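Local coordinates for OxyA protein (Actinoplanes teichomyceticus, PDB 5HH3), which is a heme-dependent cytochrome P450 that probably catalyses a phenolic coupling that cyclises the peptide precursor in glycopeptide antibiotic biosynthesis, at residues Glu277-Leu282 against Leu339-Gly344; Gln65-Asp70 against Val310-Leu315; Arg245-Gly250 against Arg359-Ala364. All blocks are in the same frame, centred on the assembly; numbering follows the deposited sequence. Where two conformers were deposited one is given.

Contact 1 of 3, residues Glu277-Leu282 against Leu339-Gly344. With HEM (protoporphyrin IX containing Fe), chain G.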
loop_
_atom_site.group_PDB
_atom_site.type_symbol
_atom_site.label_atom_id
_atom_site.label_comp_id
_atom_site.label_asym_id
_atom_site.label_seq_id
_atom_site.Cartn_x
_atom_site.Cartn_y
_atom_site.Cartn_z
ATOM N N GLU B 277 -17.135 3.740 28.581
ATOM C CA GLU B 277 -16.516 5.073 28.455
ATOM C C GLU B 277 -15.009 5.014 28.168
ATOM O O GLU B 277 -14.507 5.785 27.364
ATOM C CB GLU B 277 -16.784 5.928 29.693
ATOM C CG GLU B 277 -16.122 7.299 29.690
ATOM C CD GLU B 277 -16.695 8.279 28.689
ATOM O OE1 GLU B 277 -16.178 9.413 28.656
ATOM O OE2 GLU B 277 -17.646 7.958 27.924
ATOM N N VAL B 278 -14.292 4.112 28.815
ATOM C CA VAL B 278 -12.855 3.974 28.585
ATOM C C VAL B 278 -12.617 3.561 27.144
ATOM O O VAL B 278 -11.751 4.116 26.473
ATOM C CB VAL B 278 -12.201 2.960 29.546
ATOM C CG1 VAL B 278 -10.715 2.766 29.225
ATOM C CG2 VAL B 278 -12.340 3.422 30.980
ATOM N N ILE B 279 -13.399 2.583 26.675
ATOM C CA ILE B 279 -13.317 2.121 25.287
ATOM C C ILE B 279 -13.677 3.234 24.280
ATOM O O ILE B 279 -12.952 3.438 23.302
ATOM C CB ILE B 279 -14.192 0.865 25.051
ATOM C CG1 ILE B 279 -13.571 -0.341 25.765
ATOM C CG2 ILE B 279 -14.337 0.605 23.560
ATOM C CD1 ILE B 279 -14.472 -1.552 25.922
ATOM N N ARG B 280 -14.772 3.939 24.523
ATOM C CA ARG B 280 -15.166 5.082 23.675
ATOM C C ARG B 280 -14.053 6.122 23.544
ATOM O O ARG B 280 -13.714 6.548 22.441
ATOM C CB ARG B 280 -16.408 5.800 24.221
ATOM C CG ARG B 280 -16.906 6.946 23.324
ATOM C CD ARG B 280 -17.813 7.916 24.060
ATOM N NE ARG B 280 -17.092 8.687 25.076
ATOM C CZ ARG B 280 -16.398 9.807 24.867
ATOM N NH1 ARG B 280 -16.285 10.347 23.656
ATOM N NH2 ARG B 280 -15.804 10.404 25.894
ATOM N N TYR B 281 -13.523 6.544 24.682
ATOM C CA TYR B 281 -12.522 7.612 24.718
ATOM C C TYR B 281 -11.228 7.182 24.047
ATOM O O TYR B 281 -10.691 7.929 23.248
ATOM C CB TYR B 281 -12.257 8.057 26.151
ATOM C CG TYR B 281 -11.352 9.265 26.267
ATOM C CD1 TYR B 281 -11.807 10.529 25.922
ATOM C CD2 TYR B 281 -10.043 9.133 26.703
ATOM C CE1 TYR B 281 -10.983 11.649 26.030
ATOM C CE2 TYR B 281 -9.213 10.230 26.814
ATOM C CZ TYR B 281 -9.693 11.485 26.485
ATOM O OH TYR B 281 -8.879 12.558 26.608
ATOM N N LEU B 282 -10.749 5.977 24.342
ATOM C CA LEU B 282 -9.468 5.519 23.797
ATOM C C LEU B 282 -9.506 5.129 22.316
ATOM O O LEU B 282 -8.555 5.428 21.584
ATOM C CB LEU B 282 -8.895 4.350 24.610
ATOM C CG LEU B 282 -8.462 4.661 26.044
ATOM C CD1 LEU B 282 -7.853 3.420 26.678
ATOM C CD2 LEU B 282 -7.482 5.822 26.078
ATOM N N LEU B 339 -18.741 2.662 18.751
ATOM C CA LEU B 339 -18.622 1.646 17.711
ATOM C C LEU B 339 -17.192 1.109 17.638
ATOM O O LEU B 339 -16.696 0.778 16.548
ATOM C CB LEU B 339 -18.993 2.258 16.364
ATOM C CG LEU B 339 -20.381 2.839 16.202
ATOM C CD1 LEU B 339 -20.458 3.624 14.911
ATOM C CD2 LEU B 339 -21.428 1.729 16.259
ATOM N N ALA B 340 -16.498 1.082 18.777
ATOM C CA ALA B 340 -15.091 0.626 18.865
ATOM C C ALA B 340 -14.819 -0.774 18.328
ATOM O O ALA B 340 -13.702 -1.072 17.900
ATOM C CB ALA B 340 -14.588 0.740 20.302
ATOM N N PHE B 341 -15.834 -1.621 18.370
ATOM C CA PHE B 341 -15.767 -2.990 17.860
ATOM C C PHE B 341 -16.479 -3.169 16.504
ATOM O O PHE B 341 -16.782 -4.297 16.098
ATOM C CB PHE B 341 -16.362 -3.951 18.898
ATOM C CG PHE B 341 -15.596 -3.987 20.190
ATOM C CD1 PHE B 341 -14.426 -4.721 20.289
ATOM C CD2 PHE B 341 -16.067 -3.301 21.321
ATOM C CE1 PHE B 341 -13.706 -4.749 21.476
ATOM C CE2 PHE B 341 -15.357 -3.330 22.511
ATOM C CZ PHE B 341 -14.169 -4.049 22.587
ATOM N N GLY B 342 -16.722 -2.062 15.799
ATOM C CA GLY B 342 -17.344 -2.120 14.498
ATOM C C GLY B 342 -18.844 -2.358 14.580
ATOM O O GLY B 342 -19.477 -2.071 15.587
ATOM N N HIS B 343 -19.408 -2.825 13.476
ATOM C CA HIS B 343 -20.852 -2.908 13.290
ATOM C C HIS B 343 -21.177 -3.786 12.063
ATOM O O HIS B 343 -20.360 -3.905 11.146
ATOM C CB HIS B 343 -21.413 -1.497 13.090
ATOM C CG HIS B 343 -22.900 -1.410 13.175
ATOM N ND1 HIS B 343 -23.583 -1.560 14.356
ATOM C CD2 HIS B 343 -23.838 -1.157 12.226
ATOM C CE1 HIS B 343 -24.883 -1.438 14.132
ATOM N NE2 HIS B 343 -25.064 -1.193 12.848
ATOM N N GLY B 344 -22.360 -4.379 12.059
ATOM C CA GLY B 344 -22.813 -5.295 11.003
ATOM C C GLY B 344 -22.167 -6.669 11.121
ATOM O O GLY B 344 -21.671 -7.032 12.173
HETATM C CHA HEM G . -13.069 -7.544 13.878
HETATM C CHB HEM G . -11.135 -10.909 16.788
HETATM C CHC HEM G . -10.036 -7.441 20.020
HETATM C CHD HEM G . -12.035 -4.135 17.138
HETATM C C1A HEM G . -12.610 -8.737 14.383
HETATM C C2A HEM G . -12.633 -9.968 13.669
HETATM C C3A HEM G . -12.102 -10.916 14.489
HETATM C C4A HEM G . -11.740 -10.279 15.710
HETATM C CMA HEM G . -11.902 -12.374 14.164
HETATM C CAA HEM G . -13.170 -10.173 12.266
HETATM C CBA HEM G . -14.664 -10.480 12.352
HETATM C CGA HEM G . -15.343 -10.678 11.006
HETATM O O1A HEM G . -14.876 -10.204 9.942
HETATM O O2A HEM G . -16.423 -11.325 10.951
HETATM C C1B HEM G . -10.645 -10.259 17.938
HETATM C C2B HEM G . -9.972 -10.922 19.021
HETATM C C3B HEM G . -9.652 -9.952 19.947
HETATM C C4B HEM G . -10.162 -8.675 19.376
HETATM C CMB HEM G . -9.676 -12.402 19.133
HETATM C CAB HEM G . -8.994 -10.042 21.275
HETATM C CBB HEM G . -8.672 -11.154 21.944
HETATM C C1C HEM G . -10.461 -6.212 19.534
HETATM C C2C HEM G . -10.313 -4.972 20.193
HETATM C C3C HEM G . -10.887 -4.007 19.354
HETATM C C4C HEM G . -11.384 -4.704 18.199
HETATM C CMC HEM G . -9.642 -4.747 21.535
HETATM C CAC HEM G . -11.028 -2.540 19.543
HETATM C CBC HEM G . -10.677 -1.837 20.617
HETATM C C1D HEM G . -12.460 -4.850 16.019
HETATM C C2D HEM G . -13.105 -4.151 14.886
HETATM C C3D HEM G . -13.394 -5.091 13.975
HETATM C C4D HEM G . -12.917 -6.358 14.568
HETATM C CMD HEM G . -13.401 -2.679 14.705
HETATM C CAD HEM G . -14.070 -4.841 12.634
HETATM C CBD HEM G . -13.116 -4.418 11.506
HETATM C CGD HEM G . -13.886 -4.183 10.196
HETATM O O1D HEM G . -13.314 -3.873 9.135
HETATM O O2D HEM G . -15.118 -4.273 10.107
HETATM N NA HEM G . -12.075 -8.945 15.639
HETATM N NB HEM G . -10.751 -8.956 18.216
HETATM N NC HEM G . -11.143 -6.036 18.364
HETATM N ND HEM G . -12.399 -6.178 15.801
HETATM FE FE HEM G . -11.622 -7.511 16.958
HETATM O O HOH W 1 -9.819 -7.364 15.884
#
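The Phe341 ring meets Ile279 at its edge, Ile279 CD1 lying near the ring plane, 3.9 Å from Phe341 CE2, while the ring's own CD1-CE1 side rests obliquely on pyrrole C of the heme, with Phe341 CE1 3.6 Å from HEM C2C. The ring approaches from the side of the iron that bears no water, and this is the proximal side: Phe341 also packs on Cys348, the axial ligand, and shares a backbone hydrogen bond with it. Ile279 grips the loop with a second branch. CG2 stands anti to the backbone N and presses on Ala340 CB at 3.3 Å, a tight pair for two methyls.

One turn of helix 274-282 carries the ExxR pair of P450s, set apart from these apolar groups. Arg280 holds Glu277 side-on, NH2 to OE1 at 3.0 Å (173°) and NE to OE2 at 3.0 Å, with the acceptors close to the guanidinium plane but met from above the carboxylate plane. Arg333 salt-bridges Glu277 and Asp327 salt-bridges Arg280. Such a network would be expected to keep both groups ionised although buried, whereas the heme-binding loop is met by hydrocarbon alone, Ile279 against Ala340 and Phe341.

Contact 2 of 3, residues Gln65-Asp70 against Val310-Leu315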
loop_
_atom_site.group_PDB
_atom_site.type_symbol
_atom_site.label_atom_id
_atom_site.label_comp_id
_atom_site.label_asym_id
_atom_site.label_seq_id
_atom_site.Cartn_x
_atom_site.Cartn_y
_atom_site.Cartn_z
ATOM N N GLN B 65 -24.841 2.786 8.823
ATOM C CA GLN B 65 -25.426 2.482 7.526
ATOM C C GLN B 65 -24.445 1.741 6.607
ATOM O O GLN B 65 -24.801 0.729 6.002
ATOM C CB GLN B 65 -25.887 3.768 6.851
ATOM C CG GLN B 65 -26.677 3.530 5.599
ATOM C CD GLN B 65 -27.225 4.814 4.994
ATOM O OE1 GLN B 65 -27.091 5.919 5.563
ATOM N NE2 GLN B 65 -27.859 4.674 3.840
ATOM N N VAL B 66 -23.225 2.256 6.494
ATOM C CA VAL B 66 -22.236 1.654 5.612
ATOM C C VAL B 66 -21.945 0.211 6.044
ATOM O O VAL B 66 -21.929 -0.706 5.197
ATOM C CB VAL B 66 -20.944 2.469 5.591
ATOM C CG1 VAL B 66 -19.787 1.686 4.966
ATOM C CG2 VAL B 66 -21.177 3.766 4.818
ATOM N N LEU B 67 -21.720 0.027 7.338
ATOM C CA LEU B 67 -21.250 -1.253 7.865
ATOM C C LEU B 67 -22.341 -2.302 8.005
ATOM O O LEU B 67 -22.002 -3.490 8.068
ATOM C CB LEU B 67 -20.532 -1.073 9.219
ATOM C CG LEU B 67 -19.219 -0.274 9.224
ATOM C CD1 LEU B 67 -18.765 -0.050 10.650
ATOM C CD2 LEU B 67 -18.101 -0.964 8.451
ATOM N N SER B 68 -23.619 -1.897 8.063
ATOM C CA SER B 68 -24.715 -2.862 8.100
ATOM C C SER B 68 -25.299 -3.143 6.708
ATOM O O SER B 68 -26.161 -4.003 6.584
ATOM C CB SER B 68 -25.846 -2.401 9.035
ATOM O OG SER B 68 -26.408 -1.219 8.523
ATOM N N SER B 69 -24.814 -2.442 5.683
ATOM C CA SER B 69 -25.362 -2.554 4.328
ATOM C C SER B 69 -24.859 -3.823 3.621
ATOM O O SER B 69 -23.676 -4.158 3.722
ATOM C CB SER B 69 -24.945 -1.327 3.512
ATOM O OG SER B 69 -25.098 -1.573 2.140
ATOM N N ASP B 70 -25.727 -4.477 2.856
ATOM C CA ASP B 70 -25.298 -5.612 2.035
ATOM C C ASP B 70 -24.633 -5.185 0.712
ATOM O O ASP B 70 -24.144 -6.037 -0.018
ATOM C CB ASP B 70 -26.456 -6.613 1.792
ATOM C CG ASP B 70 -27.500 -6.110 0.807
ATOM O OD1 ASP B 70 -27.739 -4.885 0.735
ATOM O OD2 ASP B 70 -28.116 -6.963 0.108
ATOM N N VAL B 310 -15.219 2.974 0.799
ATOM C CA VAL B 310 -15.511 3.745 2.004
ATOM C C VAL B 310 -14.745 3.167 3.202
ATOM O O VAL B 310 -14.853 1.970 3.496
ATOM C CB VAL B 310 -17.007 3.702 2.343
ATOM C CG1 VAL B 310 -17.288 4.469 3.642
ATOM C CG2 VAL B 310 -17.837 4.242 1.164
ATOM N N THR B 311 -14.018 4.032 3.899
ATOM C CA THR B 311 -13.325 3.687 5.129
ATOM C C THR B 311 -14.066 4.389 6.245
ATOM O O THR B 311 -14.356 5.599 6.127
ATOM C CB THR B 311 -11.877 4.186 5.058
ATOM O OG1 THR B 311 -11.232 3.593 3.922
ATOM C CG2 THR B 311 -11.106 3.869 6.345
ATOM N N CYS B 312 -14.413 3.657 7.298
ATOM C CA CYS B 312 -15.174 4.232 8.404
ATOM C C CYS B 312 -14.251 4.620 9.564
ATOM O O CYS B 312 -13.448 3.790 10.015
ATOM C CB CYS B 312 -16.243 3.271 8.893
ATOM S SG CYS B 312 -17.459 2.840 7.635
ATOM N N SER B 313 -14.366 5.882 10.019
ATOM C CA SER B 313 -13.620 6.383 11.156
ATOM C C SER B 313 -14.403 6.150 12.468
ATOM O O SER B 313 -15.270 6.952 12.886
ATOM C CB SER B 313 -13.292 7.862 10.978
ATOM O OG SER B 313 -12.507 8.352 12.047
ATOM N N LEU B 314 -14.044 5.058 13.128
ATOM C CA LEU B 314 -14.545 4.725 14.447
ATOM C C LEU B 314 -14.102 5.765 15.470
ATOM O O LEU B 314 -14.869 6.107 16.366
ATOM C CB LEU B 314 -14.090 3.328 14.867
ATOM C CG LEU B 314 -14.370 2.155 13.924
ATOM C CD1 LEU B 314 -13.915 0.828 14.535
ATOM C CD2 LEU B 314 -15.848 2.104 13.585
ATOM N N LEU B 315 -12.885 6.282 15.327
ATOM C CA LEU B 315 -12.418 7.397 16.164
ATOM C C LEU B 315 -13.363 8.608 16.022
ATOM O O LEU B 315 -13.866 9.125 17.043
ATOM C CB LEU B 315 -10.982 7.769 15.802
ATOM C CG LEU B 315 -10.312 8.903 16.599
ATOM C CD1 LEU B 315 -10.250 8.562 18.053
ATOM C CD2 LEU B 315 -8.917 9.173 16.092
#
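Purely apolar packing joins the helix at Val66 and Leu67 to the strand at Val310 and Cys312, in the beta-sheet region of the cytochrome P450 fold. Helix 60-68 follows strand 53-57 directly in sequence, and that strand is the parallel neighbour of strand 309-312 in the mixed sheet, so the helix packs beside the sheet to which the strand before it belongs. Val310 and Cys312, two residues apart, both point toward the helix, whereas Thr311 between them points away.

Val66 and Val310 meet tip to tip, CG1 to CG1 at 4.0 Å. Both CG1 methyls stand anti to their own backbone N, at chi1 166° in Val66 and 178° in Val310, which directs each at the other. Past Cys312 the chain turns into helix 314-318, whose N-cap is Ser313: its OG accepts the backbone N-H of Ala316 and also bonds His20. Leu314, next in line, touches the heme, and the side chain of Leu67 lies about 4 Å from that of Arg291, a heme-binding residue. Cys312 SG is where both helix residues converge: it lies 3.7 Å from Val66 CG1 and 3.9 Å from both CG and CD2 of Leu67.

Contact 3 of 3, residues Arg245-Gly250 against Arg359-Ala364. With ACT (acetate ion), chain O.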
loop_
_atom_site.group_PDB
_atom_site.type_symbol
_atom_site.label_atom_id
_atom_site.label_comp_id
_atom_site.label_asym_id
_atom_site.label_seq_id
_atom_site.Cartn_x
_atom_site.Cartn_y
_atom_site.Cartn_z
ATOM N N ARG B 245 -2.246 -3.345 23.144
ATOM C CA ARG B 245 -2.246 -1.911 22.842
ATOM C C ARG B 245 -3.272 -1.152 23.661
ATOM O O ARG B 245 -2.990 -0.053 24.139
ATOM C CB ARG B 245 -2.435 -1.640 21.340
ATOM C CG ARG B 245 -1.174 -1.953 20.524
ATOM C CD ARG B 245 -1.288 -1.571 19.048
ATOM N NE ARG B 245 -2.457 -2.136 18.399
ATOM C CZ ARG B 245 -3.643 -1.552 18.239
ATOM N NH1 ARG B 245 -3.925 -0.311 18.686
ATOM N NH2 ARG B 245 -4.593 -2.244 17.632
ATOM N N PHE B 246 -4.457 -1.736 23.826
ATOM C CA PHE B 246 -5.495 -1.153 24.675
ATOM C C PHE B 246 -5.086 -1.039 26.158
ATOM O O PHE B 246 -5.336 -0.022 26.785
ATOM C CB PHE B 246 -6.783 -1.952 24.570
ATOM C CG PHE B 246 -7.932 -1.311 25.265
ATOM C CD1 PHE B 246 -8.159 -1.538 26.619
ATOM C CD2 PHE B 246 -8.782 -0.453 24.574
ATOM C CE1 PHE B 246 -9.213 -0.929 27.269
ATOM C CE2 PHE B 246 -9.825 0.183 25.224
ATOM C CZ PHE B 246 -10.062 -0.078 26.560
ATOM N N LEU B 247 -4.515 -2.106 26.715
ATOM C CA LEU B 247 -4.094 -2.102 28.119
ATOM C C LEU B 247 -2.977 -1.077 28.366
ATOM O O LEU B 247 -2.971 -0.416 29.397
ATOM C CB LEU B 247 -3.651 -3.501 28.570
ATOM C CG LEU B 247 -4.746 -4.564 28.703
ATOM C CD1 LEU B 247 -4.122 -5.913 29.045
ATOM C CD2 LEU B 247 -5.785 -4.164 29.737
ATOM N N ALA B 248 -2.062 -0.927 27.404
ATOM C CA ALA B 248 -1.020 0.108 27.497
ATOM C C ALA B 248 -1.648 1.506 27.470
ATOM O O ALA B 248 -1.285 2.344 28.290
ATOM C CB ALA B 248 0.029 -0.049 26.398
ATOM N N ALA B 249 -2.602 1.742 26.568
ATOM C CA ALA B 249 -3.285 3.044 26.518
ATOM C C ALA B 249 -4.169 3.286 27.749
ATOM O O ALA B 249 -4.288 4.425 28.216
ATOM C CB ALA B 249 -4.089 3.203 25.240
ATOM N N GLY B 250 -4.772 2.218 28.274
ATOM C CA GLY B 250 -5.516 2.280 29.521
ATOM C C GLY B 250 -4.665 2.663 30.715
ATOM O O GLY B 250 -5.053 3.540 31.496
ATOM N N ARG B 359 -12.018 -5.548 31.730
ATOM C CA ARG B 359 -12.863 -5.465 32.934
ATOM C C ARG B 359 -12.141 -6.016 34.160
ATOM O O ARG B 359 -12.421 -5.611 35.275
ATOM C CB ARG B 359 -14.197 -6.228 32.726
ATOM C CG ARG B 359 -14.960 -6.617 33.996
ATOM C CD ARG B 359 -16.379 -7.086 33.699
ATOM N NE ARG B 359 -16.513 -7.557 32.332
ATOM C CZ ARG B 359 -16.629 -8.834 31.982
ATOM N NH1 ARG B 359 -16.635 -9.784 32.900
ATOM N NH2 ARG B 359 -16.735 -9.145 30.708
ATOM N N THR B 360 -11.234 -6.964 33.937
ATOM C CA THR B 360 -10.484 -7.617 34.993
ATOM C C THR B 360 -9.176 -6.897 35.260
ATOM O O THR B 360 -8.868 -6.591 36.412
ATOM C CB THR B 360 -10.204 -9.098 34.629
ATOM O OG1 THR B 360 -11.451 -9.748 34.335
ATOM C CG2 THR B 360 -9.535 -9.833 35.787
ATOM N N ALA B 361 -8.402 -6.625 34.211
ATOM C CA ALA B 361 -7.053 -6.081 34.394
ATOM C C ALA B 361 -7.004 -4.616 34.853
ATOM O O ALA B 361 -6.112 -4.243 35.626
ATOM C CB ALA B 361 -6.205 -6.298 33.150
ATOM N N ILE B 362 -7.950 -3.795 34.412
ATOM C CA ILE B 362 -7.912 -2.373 34.748
ATOM C C ILE B 362 -8.211 -2.124 36.239
ATOM O O ILE B 362 -7.448 -1.412 36.890
ATOM C CB ILE B 362 -8.819 -1.517 33.817
ATOM C CG1 ILE B 362 -8.316 -1.565 32.367
ATOM C CG2 ILE B 362 -8.929 -0.080 34.305
ATOM C CD1 ILE B 362 -6.879 -1.130 32.188
ATOM N N PRO B 363 -9.313 -2.692 36.778
ATOM C CA PRO B 363 -9.532 -2.597 38.222
ATOM C C PRO B 363 -8.419 -3.212 39.037
ATOM O O PRO B 363 -8.062 -2.659 40.079
ATOM C CB PRO B 363 -10.830 -3.388 38.430
ATOM C CG PRO B 363 -11.554 -3.187 37.141
ATOM C CD PRO B 363 -10.453 -3.365 36.131
ATOM N N ALA B 364 -7.874 -4.340 38.578
ATOM C CA ALA B 364 -6.726 -4.960 39.263
ATOM C C ALA B 364 -5.535 -3.996 39.399
ATOM O O ALA B 364 -4.944 -3.873 40.474
ATOM C CB ALA B 364 -6.291 -6.204 38.531
HETATM C C ACT O . -4.274 -5.339 14.887
HETATM O O ACT O . -3.531 -6.286 14.548
HETATM O OXT ACT O . -4.195 -4.813 16.021
HETATM C CH3 ACT O . -5.285 -4.822 13.904
#
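Leu247 and Ile362 cross obliquely between two helices, and Leu247 CD2 makes the closest side-chain contacts from its helix. It lies 4.1 Å from Ile362 CD1 and 4.0 Å from Ala361 CB, so the leucine branch end spans two successive residues of the other helix. Neither long side chain starts out aimed at its partner. Ala361 does point across, with a short methyl, while Leu247 and Ile362 leave their backbones to the side, and only their ends close the distance. In Ile362 this depends on a bend: CG1 sits beside the backbone N and chi2 of -56° folds CD1 over to the leucine. The same CD1 comes to about 4.5 Å from the CA of Gly250, where the absence of a side chain lets the isoleucine lie close to the helix backbone.

The second helix is kinked here, because Pro363 has no N-H to give to the preceding turn; Ala364 N resumes the pattern with Thr360 O at 3.3 Å. On another side of the first helix, Arg245 salt-bridges Asp241 and reaches the backbone oxygens of Thr284 and Phe388. Its NH2 also gives a hydrogen bond of 3.1 Å (160°) to an acetate, probably from the crystallisation liquor, whose OXT lies at the guanidinium edge, in its plane.

In the P450 fold these are the long helix I (225-256) and helix L (351-368). Phe246 stacks on Phe358. Helix 274-282 packs on both helices, against Phe246 of one and, through Trp274, against Ile362 and Pro363 of the other, while helix 142-159 meets Leu247 and Ala361 with Phe146.

All three contacts are buried, with apolar groups meeting across each and none at the surface. Contact 1 lies nearest the chain centre and packs a phenyl ring on the heme; contact 2 reaches the heme through Leu314, and contact 3 lies away from it. Contacts 2 and 3 lie on opposite sides of that centre, bridged by contact 1: His343 O lies 3.4 Å from Leu67 CB, and Ile279 CG1 3.6 Å from Phe246 CZ. The elements differ: helix against heme-binding loop, helix against sheet strand, and helix against helix. Contact 1 has a Glu-Arg salt bridge within its helix, not across the interface, whereas a cysteine sulfur centres contact 2 and aliphatic branches alone make contact 3.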